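Local atomic coordinates of ABC transporter, periplasmic substrate-binding protein (Thermotoga maritima, PDB entry 2HPG), a protein that probably binds a solute in the periplasm and hands it to a membrane transporter of the tripartite ATP-independent (TRAP) family. Residues K131-Y136 / I248-M253; R151-L156 / K291-E296; T203-Y208 / E270-K275. All blocks are in the same frame, centred on the assembly; numbering follows the deposited sequence. Where two conformers were deposited one is given.

Overall arrangement
Two of the three contacts share one long element, helix 243-278: its early turns pack on strand 130-146 in interaction 1, and its last turns pack on the short helix 204-209 in interaction 3, with centres about 28 Å apart. Interaction 2 joins the loop after strand 130-146 to the start of helix 291-305; its centre lies about 36 Å from that of interaction 1, on the opposite side of the chain's centre, and about 23 Å from that of interaction 3. Along the chain interaction 3 is nested within the loop closed by interaction 2, whereas interaction 1 alternates with both. These closures tie distant parts of the chain into one fold, consistent with a two-domain binding protein.

Interaction 1: K131-Y136 / I248-M253; sequences KVLSFY and IIEEEM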
loop_
_atom_site.group_PDB
_atom_site.type_symbol
_atom_site.label_atom_id
_atom_site.label_comp_id
_atom_site.label_asym_id
_atom_site.label_seq_id
_atom_site.Cartn_x
_atom_site.Cartn_y
_atom_site.Cartn_z
ATOM N N LYS A 131 -16.912 2.771 0.748
ATOM C CA LYS A 131 -17.002 1.572 -0.060
ATOM C C LYS A 131 -15.599 1.218 -0.584
ATOM O O LYS A 131 -14.964 2.024 -1.282
ATOM C CB LYS A 131 -17.966 1.808 -1.228
ATOM C CG LYS A 131 -18.009 0.739 -2.307
ATOM C CD LYS A 131 -18.522 -0.579 -1.758
ATOM C CE LYS A 131 -18.442 -1.667 -2.792
ATOM N NZ LYS A 131 -18.975 -2.949 -2.260
ATOM N N VAL A 132 -15.122 0.023 -0.241
ATOM C CA VAL A 132 -13.894 -0.528 -0.827
ATOM C C VAL A 132 -14.214 -1.197 -2.173
ATOM O O VAL A 132 -14.973 -2.161 -2.220
ATOM C CB VAL A 132 -13.228 -1.533 0.166
ATOM C CG1 VAL A 132 -11.968 -2.166 -0.420
ATOM C CG2 VAL A 132 -12.905 -0.845 1.475
ATOM N N LEU A 133 -13.680 -0.668 -3.270
ATOM C CA LEU A 133 -13.883 -1.278 -4.575
ATOM C C LEU A 133 -12.880 -2.404 -4.820
ATOM O O LEU A 133 -13.152 -3.352 -5.576
ATOM C CB LEU A 133 -13.705 -0.245 -5.685
ATOM C CG LEU A 133 -14.742 0.854 -5.854
ATOM C CD1 LEU A 133 -14.231 1.791 -6.922
ATOM C CD2 LEU A 133 -16.084 0.271 -6.262
ATOM N N SER A 134 -11.701 -2.272 -4.213
ATOM C CA SER A 134 -10.640 -3.249 -4.393
ATOM C C SER A 134 -9.483 -3.038 -3.429
ATOM O O SER A 134 -9.206 -1.901 -3.021
ATOM C CB SER A 134 -10.118 -3.202 -5.831
ATOM O OG SER A 134 -9.103 -4.174 -6.028
ATOM N N PHE A 135 -8.825 -4.144 -3.063
ATOM C CA PHE A 135 -7.501 -4.085 -2.434
ATOM C C PHE A 135 -6.470 -5.005 -3.101
ATOM O O PHE A 135 -5.509 -5.411 -2.463
ATOM C CB PHE A 135 -7.577 -4.310 -0.907
ATOM C CG PHE A 135 -8.157 -5.648 -0.491
ATOM C CD1 PHE A 135 -7.343 -6.789 -0.393
ATOM C CD2 PHE A 135 -9.507 -5.757 -0.145
ATOM C CE1 PHE A 135 -7.865 -8.006 0.003
ATOM C CE2 PHE A 135 -10.056 -6.993 0.252
ATOM C CZ PHE A 135 -9.230 -8.120 0.325
ATOM N N TYR A 136 -6.652 -5.303 -4.391
ATOM C CA TYR A 136 -5.685 -6.062 -5.174
ATOM C C TYR A 136 -4.681 -5.156 -5.871
ATOM O O TYR A 136 -4.280 -5.408 -7.023
ATOM C CB TYR A 136 -6.399 -6.876 -6.248
ATOM C CG TYR A 136 -7.391 -7.910 -5.743
ATOM C CD1 TYR A 136 -7.418 -8.329 -4.425
ATOM C CD2 TYR A 136 -8.281 -8.509 -6.629
ATOM C CE1 TYR A 136 -8.334 -9.274 -4.002
ATOM C CE2 TYR A 136 -9.187 -9.455 -6.206
ATOM C CZ TYR A 136 -9.216 -9.830 -4.909
ATOM O OH TYR A 136 -10.149 -10.778 -4.528
ATOM N N ILE A 248 -19.400 -3.782 -12.884
ATOM C CA ILE A 248 -18.362 -3.428 -13.844
ATOM C C ILE A 248 -17.215 -2.648 -13.188
ATOM O O ILE A 248 -16.040 -2.919 -13.442
ATOM C CB ILE A 248 -18.918 -2.575 -14.985
ATOM C CG1 ILE A 248 -19.849 -3.414 -15.878
ATOM C CG2 ILE A 248 -17.772 -1.991 -15.841
ATOM C CD1 ILE A 248 -20.869 -2.600 -16.639
ATOM N N ILE A 249 -17.553 -1.670 -12.365
ATOM C CA ILE A 249 -16.525 -0.839 -11.742
ATOM C C ILE A 249 -15.600 -1.666 -10.843
ATOM O O ILE A 249 -14.368 -1.570 -10.965
ATOM C CB ILE A 249 -17.123 0.331 -10.939
ATOM C CG1 ILE A 249 -17.804 1.325 -11.870
ATOM C CG2 ILE A 249 -16.038 1.068 -10.199
ATOM C CD1 ILE A 249 -18.720 2.308 -11.145
ATOM N N GLU A 250 -16.183 -2.469 -9.949
ATOM C CA GLU A 250 -15.410 -3.317 -9.037
ATOM C C GLU A 250 -14.605 -4.397 -9.731
ATOM O O GLU A 250 -13.473 -4.659 -9.346
ATOM C CB GLU A 250 -16.328 -4.028 -8.058
ATOM C CG GLU A 250 -16.995 -3.156 -7.064
ATOM C CD GLU A 250 -17.970 -3.932 -6.192
ATOM O OE1 GLU A 250 -18.903 -4.560 -6.744
ATOM O OE2 GLU A 250 -17.809 -3.915 -4.949
ATOM N N GLU A 251 -15.218 -5.067 -10.709
ATOM C CA GLU A 251 -14.566 -6.165 -11.450
ATOM C C GLU A 251 -13.424 -5.672 -12.308
ATOM O O GLU A 251 -12.382 -6.307 -12.389
ATOM C CB GLU A 251 -15.569 -6.888 -12.368
ATOM C CG GLU A 251 -16.566 -7.761 -11.622
ATOM C CD GLU A 251 -17.548 -8.462 -12.547
ATOM O OE1 GLU A 251 -17.518 -8.218 -13.777
ATOM O OE2 GLU A 251 -18.354 -9.259 -12.028
ATOM N N GLU A 252 -13.631 -4.550 -12.980
ATOM C CA GLU A 252 -12.587 -3.993 -13.807
ATOM C C GLU A 252 -11.385 -3.501 -13.015
ATOM O O GLU A 252 -10.256 -3.503 -13.525
ATOM C CB GLU A 252 -13.136 -2.859 -14.649
ATOM C CG GLU A 252 -14.007 -3.350 -15.758
ATOM C CD GLU A 252 -13.292 -4.332 -16.641
ATOM O OE1 GLU A 252 -12.100 -4.092 -16.957
ATOM O OE2 GLU A 252 -13.925 -5.353 -17.004
HETATM N N MSE A 253 -11.588 -3.106 -11.775
HETATM C CA MSE A 253 -10.452 -2.621 -11.038
HETATM C C MSE A 253 -9.738 -3.688 -10.234
HETATM O O MSE A 253 -8.541 -3.565 -9.990
HETATM C CB MSE A 253 -10.827 -1.462 -10.158
HETATM C CG MSE A 253 -9.848 -0.344 -10.389
HETATM SE SE MSE A 253 -9.589 0.504 -8.816
HETATM C CE MSE A 253 -9.728 2.356 -9.258
#
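With CG of Lys131 opposite the backbone N (chi1 170°) and the chain bent at chi2 (64°), the ammonium group is carried to Glu250, whose own CG lies opposite its carbonyl carbon on a chain that runs on extended. The two side chains cross at about a right angle, and Lys131 NZ stands 3.1 Å from Glu250 OE2. The pair is a salt bridge, but its hydrogen bond is weak, and CE of the lysine lies almost as near the same oxygen. The contact is therefore more electrostatic than directional, and probably helps keep the carboxylate ionised.

Leu133 supplies the apolar half and the largest buried surface. Its two methyls divide the work: CD2 rests against the aliphatic part of Glu250, 3.6 Å from CG, while CD1 meets Ile249 CG2 at 3.8 Å. The glutamate thus serves twice, its methylene against leucine and its carboxylate against lysine.

Further along the strand, Ser134 OG accepts a nearly straight bond from Tyr136 N (3.2 Å), an ST turn, and is also hydrogen-bonded to Asp254, just beyond the helical segment. Leu133 and Ser134 both face Glu231, a classic beta bulge. The segment axes come within 7.4 Å and run nearly parallel, at 17°.

The arrangement illustrates how a helix is laid along a strand of a mixed sheet. Strand 218-234 pairs with the strand here, Val233 touching both Lys131 and Leu133, and Phe238 of helix 235-240 packs against Lys131, Leu133 and Glu250. Trp30 of helix 22-37 donates from NE1 to the carbonyl oxygen of Ile249, whereas Phe135 and Tyr136 lie against helix 101-112.

Interaction 2: R151-L156 / K291-E296; sequences RKPEDL and KEAFME
Phe294 meets Pro153 through the face of its ring, and these two residues have most of the surface buried here. Pro153 CD sits over the ring centre, 3.8 Å from the centroid and 13° off the normal, a CH-pi contact. The proline also touches the first turn of the helix, the same CD lying 3.8 Å from Ala293 CB. This atom thus meets the phenyl face and, roughly at right angles to that direction, the alanine methyl.

The phenyl group is aimed at the loop by its first torsion (chi1 -79°), which places CG opposite the carbonyl carbon. Its far end consequently abuts backbone as well as side chain: Phe294 CZ approaches Lys152 C to 3.3 Å. At the edge, in the plane of the ring, Leu156 CD1 stands 3.9 Å from Phe294 CE1. The contact is a small apolar patch joining the connection between strands 130-146 and 160-162 to the first turns of helix 291-305, within the solute-binding fold. Leu176 of helix 167-176 touches both Leu156 and Phe294, and Tyr91 also lies against the phenylalanine.

Asp155 helps hold the turn round Pro153, its backbone N bonding to Lys152 O. Its OD2 accepts from Arg151 N with the anti lone pair, at 2.9 Å, and from Lys152 N, which comes from above the carboxylate plane, so that two consecutive amides are gripped by one oxygen.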
loop_
_atom_site.group_PDB
_atom_site.type_symbol
_atom_site.label_atom_id
_atom_site.label_comp_id
_atom_site.label_asym_id
_atom_site.label_seq_id
_atom_site.Cartn_x
_atom_site.Cartn_y
_atom_site.Cartn_z
ATOM N N ARG A 151 21.231 -6.489 8.801
ATOM C CA ARG A 151 21.113 -7.948 8.715
ATOM C C ARG A 151 20.333 -8.580 9.861
ATOM O O ARG A 151 19.857 -9.703 9.728
ATOM C CB ARG A 151 22.499 -8.582 8.701
ATOM C CG ARG A 151 23.378 -8.119 7.554
ATOM C CD ARG A 151 24.645 -8.926 7.477
ATOM N NE ARG A 151 25.437 -8.549 6.310
ATOM C CZ ARG A 151 26.281 -7.525 6.257
ATOM N NH1 ARG A 151 26.476 -6.741 7.303
ATOM N NH2 ARG A 151 26.944 -7.289 5.136
ATOM N N LYS A 152 20.243 -7.865 10.977
ATOM C CA LYS A 152 19.515 -8.291 12.179
ATOM C C LYS A 152 18.909 -7.045 12.857
ATOM O O LYS A 152 19.368 -5.934 12.625
ATOM C CB LYS A 152 20.474 -8.973 13.159
ATOM C CG LYS A 152 21.623 -8.069 13.579
ATOM C CD LYS A 152 22.655 -8.783 14.426
ATOM C CE LYS A 152 23.939 -7.973 14.516
ATOM N NZ LYS A 152 24.439 -8.044 15.919
ATOM N N PRO A 153 17.864 -7.223 13.685
ATOM C CA PRO A 153 17.226 -6.095 14.365
ATOM C C PRO A 153 18.176 -5.131 15.069
ATOM O O PRO A 153 17.980 -3.930 15.012
ATOM C CB PRO A 153 16.300 -6.789 15.373
ATOM C CG PRO A 153 15.924 -8.039 14.712
ATOM C CD PRO A 153 17.162 -8.490 13.965
ATOM N N GLU A 154 19.212 -5.656 15.720
ATOM C CA GLU A 154 20.130 -4.826 16.506
ATOM C C GLU A 154 20.807 -3.742 15.669
ATOM O O GLU A 154 21.217 -2.701 16.208
ATOM C CB GLU A 154 21.189 -5.718 17.171
ATOM C CG GLU A 154 22.112 -4.991 18.170
ATOM C CD GLU A 154 23.301 -4.265 17.509
ATOM O OE1 GLU A 154 23.830 -4.745 16.457
ATOM O OE2 GLU A 154 23.694 -3.192 18.047
ATOM N N ASP A 155 20.942 -3.998 14.362
ATOM C CA ASP A 155 21.593 -3.071 13.425
ATOM C C ASP A 155 20.803 -1.781 13.219
ATOM O O ASP A 155 21.367 -0.778 12.771
ATOM C CB ASP A 155 21.768 -3.733 12.059
ATOM C CG ASP A 155 22.776 -4.854 12.075
ATOM O OD1 ASP A 155 23.663 -4.818 12.925
ATOM O OD2 ASP A 155 22.682 -5.775 11.241
ATOM N N LEU A 156 19.502 -1.818 13.531
ATOM C CA LEU A 156 18.642 -0.632 13.465
ATOM C C LEU A 156 18.686 0.252 14.713
ATOM O O LEU A 156 18.304 1.423 14.643
ATOM C CB LEU A 156 17.206 -1.046 13.201
ATOM C CG LEU A 156 16.910 -1.659 11.838
ATOM C CD1 LEU A 156 15.528 -2.308 11.867
ATOM C CD2 LEU A 156 17.048 -0.599 10.702
ATOM N N LYS A 291 15.620 -12.962 8.761
ATOM C CA LYS A 291 14.230 -12.502 8.595
ATOM C C LYS A 291 13.321 -13.031 9.713
ATOM O O LYS A 291 12.433 -12.327 10.173
ATOM C CB LYS A 291 13.676 -12.862 7.211
ATOM C CG LYS A 291 14.261 -11.983 6.079
ATOM C CD LYS A 291 13.673 -12.324 4.698
ATOM C CE LYS A 291 12.336 -11.644 4.448
ATOM N NZ LYS A 291 11.749 -12.072 3.166
ATOM N N GLU A 292 13.575 -14.254 10.176
ATOM C CA GLU A 292 12.851 -14.794 11.338
ATOM C C GLU A 292 13.021 -13.911 12.582
ATOM O O GLU A 292 12.067 -13.693 13.328
ATOM C CB GLU A 292 13.293 -16.248 11.608
ATOM C CG GLU A 292 12.674 -16.930 12.854
ATOM C CD GLU A 292 11.166 -17.194 12.764
ATOM O OE1 GLU A 292 10.569 -17.035 11.681
ATOM O OE2 GLU A 292 10.571 -17.577 13.798
ATOM N N ALA A 293 14.213 -13.384 12.814
ATOM C CA ALA A 293 14.427 -12.487 13.943
ATOM C C ALA A 293 13.556 -11.221 13.811
ATOM O O ALA A 293 13.043 -10.693 14.812
ATOM C CB ALA A 293 15.888 -12.102 14.052
ATOM N N PHE A 294 13.391 -10.747 12.576
ATOM C CA PHE A 294 12.582 -9.546 12.305
ATOM C C PHE A 294 11.096 -9.866 12.462
ATOM O O PHE A 294 10.352 -9.096 13.069
ATOM C CB PHE A 294 12.879 -8.987 10.909
ATOM C CG PHE A 294 14.147 -8.192 10.837
ATOM C CD1 PHE A 294 14.193 -6.898 11.300
ATOM C CD2 PHE A 294 15.300 -8.741 10.291
ATOM C CE1 PHE A 294 15.367 -6.161 11.242
ATOM C CE2 PHE A 294 16.474 -8.003 10.210
ATOM C CZ PHE A 294 16.508 -6.714 10.689
HETATM N N MSE A 295 10.679 -11.007 11.932
HETATM C CA MSE A 295 9.303 -11.450 12.085
HETATM C C MSE A 295 8.930 -11.566 13.556
HETATM O O MSE A 295 7.822 -11.195 13.950
HETATM C CB MSE A 295 9.084 -12.765 11.361
HETATM C CG MSE A 295 9.121 -12.603 9.865
HETATM SE SE MSE A 295 9.039 -14.208 8.822
HETATM C CE MSE A 295 9.937 -13.553 7.213
ATOM N N GLU A 296 9.865 -12.056 14.373
ATOM C CA GLU A 296 9.630 -12.214 15.805
ATOM C C GLU A 296 9.514 -10.844 16.497
ATOM O O GLU A 296 8.653 -10.647 17.341
ATOM C CB GLU A 296 10.713 -13.124 16.437
ATOM C CG GLU A 296 10.586 -14.599 15.988
ATOM C CD GLU A 296 11.755 -15.508 16.418
ATOM O OE1 GLU A 296 12.667 -15.031 17.135
ATOM O OE2 GLU A 296 11.772 -16.713 16.030
#

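Interaction 3: T203-Y208 / E270-K275; sequences TYANVY and EEYKQK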
loop_
_atom_site.group_PDB
_atom_site.type_symbol
_atom_site.label_atom_id
_atom_site.label_comp_id
_atom_site.label_asym_id
_atom_site.label_seq_id
_atom_site.Cartn_x
_atom_site.Cartn_y
_atom_site.Cartn_z
ATOM N N THR A 203 10.480 0.894 -1.693
ATOM C CA THR A 203 10.670 0.000 -2.816
ATOM C C THR A 203 11.846 0.486 -3.673
ATOM O O THR A 203 12.274 1.617 -3.530
ATOM C CB THR A 203 9.443 0.024 -3.699
ATOM O OG1 THR A 203 9.335 1.320 -4.276
ATOM C CG2 THR A 203 8.191 -0.288 -2.867
ATOM N N TYR A 204 12.353 -0.375 -4.560
ATOM C CA TYR A 204 13.459 -0.009 -5.442
ATOM C C TYR A 204 13.049 1.113 -6.415
ATOM O O TYR A 204 13.855 1.974 -6.759
ATOM C CB TYR A 204 13.945 -1.242 -6.221
ATOM C CG TYR A 204 14.870 -2.197 -5.453
ATOM C CD1 TYR A 204 16.214 -1.915 -5.307
ATOM C CD2 TYR A 204 14.395 -3.397 -4.913
ATOM C CE1 TYR A 204 17.057 -2.783 -4.688
ATOM C CE2 TYR A 204 15.251 -4.275 -4.264
ATOM C CZ TYR A 204 16.578 -3.949 -4.144
ATOM O OH TYR A 204 17.482 -4.774 -3.494
ATOM N N ALA A 205 11.802 1.098 -6.875
ATOM C CA ALA A 205 11.271 2.182 -7.731
ATOM C C ALA A 205 11.333 3.529 -7.014
ATOM O O ALA A 205 11.765 4.523 -7.586
ATOM C CB ALA A 205 9.830 1.872 -8.149
ATOM N N ASN A 206 10.890 3.557 -5.757
ATOM C CA ASN A 206 10.933 4.787 -4.951
ATOM C C ASN A 206 12.370 5.268 -4.826
ATOM O O ASN A 206 12.668 6.457 -4.996
ATOM C CB ASN A 206 10.443 4.540 -3.514
ATOM C CG ASN A 206 8.955 4.232 -3.401
ATOM O OD1 ASN A 206 8.143 4.590 -4.260
ATOM N ND2 ASN A 206 8.592 3.553 -2.322
ATOM N N VAL A 207 13.267 4.346 -4.486
ATOM C CA VAL A 207 14.676 4.699 -4.285
ATOM C C VAL A 207 15.275 5.201 -5.591
ATOM O O VAL A 207 15.960 6.223 -5.616
ATOM C CB VAL A 207 15.507 3.513 -3.765
ATOM C CG1 VAL A 207 17.018 3.860 -3.768
ATOM C CG2 VAL A 207 15.030 3.101 -2.354
ATOM N N TYR A 208 15.013 4.502 -6.688
ATOM C CA TYR A 208 15.603 4.911 -7.963
ATOM C C TYR A 208 15.048 6.255 -8.489
ATOM O O TYR A 208 15.805 7.164 -8.907
ATOM C CB TYR A 208 15.415 3.837 -9.035
ATOM C CG TYR A 208 16.173 4.194 -10.322
ATOM C CD1 TYR A 208 17.530 3.981 -10.417
ATOM C CD2 TYR A 208 15.511 4.752 -11.417
ATOM C CE1 TYR A 208 18.238 4.322 -11.580
ATOM C CE2 TYR A 208 16.199 5.099 -12.583
ATOM C CZ TYR A 208 17.570 4.873 -12.650
ATOM O OH TYR A 208 18.305 5.190 -13.800
ATOM N N GLU A 270 12.315 -5.729 -10.061
ATOM C CA GLU A 270 13.541 -6.398 -10.483
ATOM C C GLU A 270 14.394 -5.469 -11.371
ATOM O O GLU A 270 15.617 -5.385 -11.186
ATOM C CB GLU A 270 13.234 -7.699 -11.242
ATOM C CG GLU A 270 12.703 -8.857 -10.384
ATOM C CD GLU A 270 11.275 -8.678 -9.860
ATOM O OE1 GLU A 270 10.580 -7.713 -10.260
ATOM O OE2 GLU A 270 10.845 -9.530 -9.040
ATOM N N GLU A 271 13.753 -4.767 -12.309
ATOM C CA GLU A 271 14.465 -3.846 -13.197
ATOM C C GLU A 271 15.075 -2.699 -12.444
ATOM O O GLU A 271 16.179 -2.290 -12.736
ATOM C CB GLU A 271 13.529 -3.258 -14.236
ATOM C CG GLU A 271 12.977 -4.253 -15.192
ATOM C CD GLU A 271 12.050 -3.613 -16.210
ATOM O OE1 GLU A 271 11.034 -4.254 -16.553
ATOM O OE2 GLU A 271 12.332 -2.485 -16.668
ATOM N N TYR A 272 14.324 -2.154 -11.492
ATOM C CA TYR A 272 14.803 -1.050 -10.669
ATOM C C TYR A 272 15.929 -1.477 -9.750
ATOM O O TYR A 272 16.842 -0.701 -9.515
ATOM C CB TYR A 272 13.652 -0.449 -9.861
ATOM C CG TYR A 272 12.764 0.494 -10.642
ATOM C CD1 TYR A 272 13.275 1.672 -11.180
ATOM C CD2 TYR A 272 11.420 0.235 -10.804
ATOM C CE1 TYR A 272 12.472 2.553 -11.884
ATOM C CE2 TYR A 272 10.588 1.116 -11.494
ATOM C CZ TYR A 272 11.129 2.274 -12.041
ATOM O OH TYR A 272 10.321 3.146 -12.724
ATOM N N LYS A 273 15.880 -2.713 -9.255
ATOM C CA LYS A 273 16.999 -3.287 -8.496
ATOM C C LYS A 273 18.273 -3.255 -9.317
ATOM O O LYS A 273 19.309 -2.802 -8.839
ATOM C CB LYS A 273 16.690 -4.732 -8.050
ATOM C CG LYS A 273 17.790 -5.379 -7.193
ATOM C CD LYS A 273 17.357 -6.721 -6.622
ATOM C CE LYS A 273 18.467 -7.366 -5.796
ATOM N NZ LYS A 273 18.039 -8.649 -5.193
ATOM N N GLN A 274 18.184 -3.721 -10.562
ATOM C CA GLN A 274 19.332 -3.692 -11.474
ATOM C C GLN A 274 19.816 -2.281 -11.726
ATOM O O GLN A 274 21.042 -2.045 -11.798
ATOM C CB GLN A 274 18.999 -4.335 -12.840
ATOM C CG GLN A 274 18.633 -5.798 -12.834
ATOM C CD GLN A 274 19.609 -6.693 -12.110
ATOM O OE1 GLN A 274 19.755 -6.607 -10.895
ATOM N NE2 GLN A 274 20.251 -7.598 -12.847
ATOM N N LYS A 275 18.887 -1.342 -11.899
ATOM C CA LYS A 275 19.280 0.066 -12.094
ATOM C C LYS A 275 19.959 0.628 -10.864
ATOM O O LYS A 275 20.885 1.409 -10.979
ATOM C CB LYS A 275 18.072 0.931 -12.451
ATOM C CG LYS A 275 17.574 0.708 -13.857
ATOM C CD LYS A 275 16.246 1.316 -14.089
ATOM C CE LYS A 275 16.025 1.569 -15.583
ATOM N NZ LYS A 275 14.574 1.667 -15.930
#
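Tyr272 lies against Ala205 in the close-packed middle of this contact. Ala205 CA rides over the tyrosine ring, displaced toward its rim and 3.8 Å from the centroid, while Ala205 CB comes within 3.5 Å of Tyr272 CD2. The segment axes pass 8.6 Å apart at a crossing angle of 40°, and the backbones come nearest at Tyr204 and Tyr272, where Tyr204 CB and Tyr272 CB meet at 3.7 Å.

Tyr204 and Lys273 continue the packing inward, lying side by side and pointing the same way. An extended lysine chain, with CG opposite the backbone N (chi1 -177°), lies over the phenol, its CB 3.8 Å from the centroid and almost on the ring normal. The polar ends converge on Glu221, whose OE2 receives a hydrogen bond from the Tyr204 hydroxyl and a salt bridge from Lys273 NZ.

Tyr208 forms the partly exposed flank. Its ring meets that of Tyr272 obliquely, with planes at 44° and centroids 5.8 Å apart. The loose side is at Lys275: its CB and CD pass over one face of the Tyr208 ring, CB 3.5 Å from Tyr208 CE1, before the end of the chain leads away from the contact.

A short helix docked on a long one is the principle at work. Thr203 serves as N-cap of helix 204-209, its OG1 accepting from Asn206 N, and Glu269 of helix 243-278 takes the amides of Tyr204 and Ala205. Beneath, Met219 of strand 218-234 touches Tyr204 and Val207, and Val283 of strand 282-284 touches Tyr204 and Lys273.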